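Local coordinates for purine nucleoside phosphorylase (Schistosoma mansoni, PDB 6B37), which catalyses the reversible phosphorolysis of purine nucleosides such as inosine and guanosine, releasing the free base and ribose 1-phosphate, at residues Tyr194-Gly199 with Thr223-Ile228. Sequence-based numbering, arbitrary orientation.
Sequences YAFNGG and TVPEVI. With CGD (1,3-benzothiazol-2-ol), chain H.
Two aromatic rings of strand 194-196, Tyr194 and Phe196, receive the first turn of helix 224-232, a worked example of how alternate residues of a strand present one face to a helix. The axes of strand 194-196 and helix 224-228 run at 103° to each other, and the side chains pack without a hydrogen bond joining the two segments. Val224 touches both rings: its CG2 methyl meets Tyr194 CD2 at 3.8 Å, while its CB lies 3.9 Å from Phe196 CD2. Tyr194 OH approaches Thr223 CB at 4.2 Å. Both aromatic side chains have CG anti to the backbone N (chi1 -179° in Tyr194, 180° in Phe196), which sends them to the helix side from either side of Ala195, whose methyl points away from the helix; the rings are rotated differently about CB-CG.

Pro225 extends the packing toward the far end of the Phe196 ring, with CG 3.6 Å from CE2 of that ring. Its CD makes an off-centre CH-pi contact, 4.2 Å from the ring centroid.

The polar ends of Tyr194 and Thr223 find partners beside the joint: Tyr194 OH hydrogen-bonds to Ser222 N, just ahead of the helix, and Thr223 OG1 to Asn117 ND2. Just past the strand, Asn197 OD1 closes an Asx turn by accepting from Gly199 N, the donor standing above the carbonyl plane, while ND2 donates to O of the bound 1,3-benzothiazol-2-ol at 3.0 Å and also to Thr201 O. The turn and the Thr201 bond probably steady the amide that donates to the ligand.

Leu143 of a second subunit packs on Asn197, and Thr201 of a third on Ile228. Within the mixed sheet, strand 189-196 runs between strands 131-139 and 218-220, parallel to both. Asn139 touches Phe196, Val224 and Ile228, while strands 112-121 and 236-246 contact Tyr194, Thr223 and Val227.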
# COMPACT_ATOMS: atom_id res chain seq x y z
N TYR A 194 10.68 -7.05 12.39
CA TYR A 194 9.86 -7.82 11.45
C TYR A 194 9.20 -6.91 10.40
O TYR A 194 8.44 -6.01 10.76
CB TYR A 194 8.78 -8.57 12.22
CG TYR A 194 7.82 -9.46 11.46
CD1 TYR A 194 7.99 -10.83 11.43
CD2 TYR A 194 6.68 -8.94 10.88
CE1 TYR A 194 7.08 -11.66 10.80
CE2 TYR A 194 5.77 -9.76 10.25
CZ TYR A 194 5.97 -11.12 10.20
OH TYR A 194 5.07 -11.98 9.62
N ALA A 195 9.49 -7.18 9.12
CA ALA A 195 8.82 -6.51 8.01
C ALA A 195 7.57 -7.30 7.61
O ALA A 195 7.66 -8.50 7.35
CB ALA A 195 9.76 -6.43 6.80
N PHE A 196 6.42 -6.62 7.55
CA PHE A 196 5.16 -7.23 7.10
C PHE A 196 5.02 -7.07 5.59
O PHE A 196 4.82 -5.94 5.10
CB PHE A 196 4.00 -6.58 7.85
CG PHE A 196 2.61 -7.10 7.48
CD1 PHE A 196 2.42 -8.36 6.96
CD2 PHE A 196 1.47 -6.30 7.75
CE1 PHE A 196 1.14 -8.84 6.63
CE2 PHE A 196 0.20 -6.77 7.44
CZ PHE A 196 0.02 -8.05 6.89
N ASN A 197 5.22 -8.17 4.85
CA ASN A 197 4.92 -8.32 3.42
C ASN A 197 3.48 -8.81 3.29
O ASN A 197 3.16 -9.92 3.73
CB ASN A 197 5.91 -9.33 2.82
CG ASN A 197 5.52 -9.82 1.42
OD1 ASN A 197 4.85 -9.11 0.66
ND2 ASN A 197 5.96 -11.04 1.07
N GLY A 198 2.61 -8.00 2.69
CA GLY A 198 1.22 -8.43 2.58
C GLY A 198 1.01 -9.78 1.92
O GLY A 198 0.09 -10.53 2.30
N GLY A 199 1.84 -10.14 0.94
CA GLY A 199 1.79 -11.47 0.33
C GLY A 199 0.71 -11.59 -0.75
O GLY A 199 0.02 -10.60 -1.09
N THR A 223 0.96 -11.76 11.54
CA THR A 223 1.38 -11.32 12.88
C THR A 223 1.11 -9.83 13.14
O THR A 223 0.43 -9.48 14.13
CB THR A 223 2.84 -11.71 13.12
OG1 THR A 223 2.93 -13.15 13.08
CG2 THR A 223 3.32 -11.27 14.51
N VAL A 224 1.60 -8.91 12.29
CA VAL A 224 1.42 -7.47 12.56
C VAL A 224 -0.05 -7.06 12.71
O VAL A 224 -0.35 -6.24 13.61
CB VAL A 224 2.19 -6.64 11.52
CG1 VAL A 224 1.86 -5.14 11.54
CG2 VAL A 224 3.72 -6.81 11.76
N PRO A 225 -1.01 -7.56 11.91
CA PRO A 225 -2.43 -7.17 12.14
C PRO A 225 -2.94 -7.54 13.53
O PRO A 225 -3.56 -6.68 14.20
CB PRO A 225 -3.18 -7.90 11.01
CG PRO A 225 -2.10 -7.98 9.89
CD PRO A 225 -0.86 -8.35 10.65
N GLU A 226 -2.66 -8.77 13.99
CA GLU A 226 -3.09 -9.21 15.33
C GLU A 226 -2.39 -8.42 16.42
O GLU A 226 -3.01 -8.11 17.45
CB GLU A 226 -2.84 -10.71 15.54
CG GLU A 226 -3.49 -11.64 14.58
CD GLU A 226 -2.55 -12.02 13.45
OE1 GLU A 226 -2.25 -11.15 12.66
OE2 GLU A 226 -2.09 -13.18 13.38
N VAL A 227 -1.08 -8.16 16.27
CA VAL A 227 -0.34 -7.34 17.24
C VAL A 227 -0.99 -5.98 17.41
O VAL A 227 -1.15 -5.50 18.55
CB VAL A 227 1.14 -7.19 16.82
CG1 VAL A 227 1.87 -6.17 17.71
CG2 VAL A 227 1.84 -8.54 16.92
N ILE A 228 -1.35 -5.31 16.30
CA ILE A 228 -1.95 -3.97 16.39
C ILE A 228 -3.31 -4.01 17.10
O ILE A 228 -3.60 -3.14 17.96
CB ILE A 228 -2.04 -3.32 14.99
CG1 ILE A 228 -0.62 -2.96 14.55
CG2 ILE A 228 -2.92 -2.04 15.01
CD1 ILE A 228 -0.48 -2.51 13.11
C4 CGD H . 9.41 -18.17 4.89
C5 CGD H . 8.36 -17.63 5.11
C6 CGD H . 7.89 -16.32 4.62
C3 CGD H . 10.21 -17.80 4.30
C2 CGD H . 10.24 -16.77 3.71
C1 CGD H . 9.17 -15.76 3.70
O CGD H . 6.84 -12.90 3.32
C CGD H . 7.42 -14.11 3.66
S CGD H . 6.71 -15.26 4.62
N CGD H . 8.81 -14.37 3.11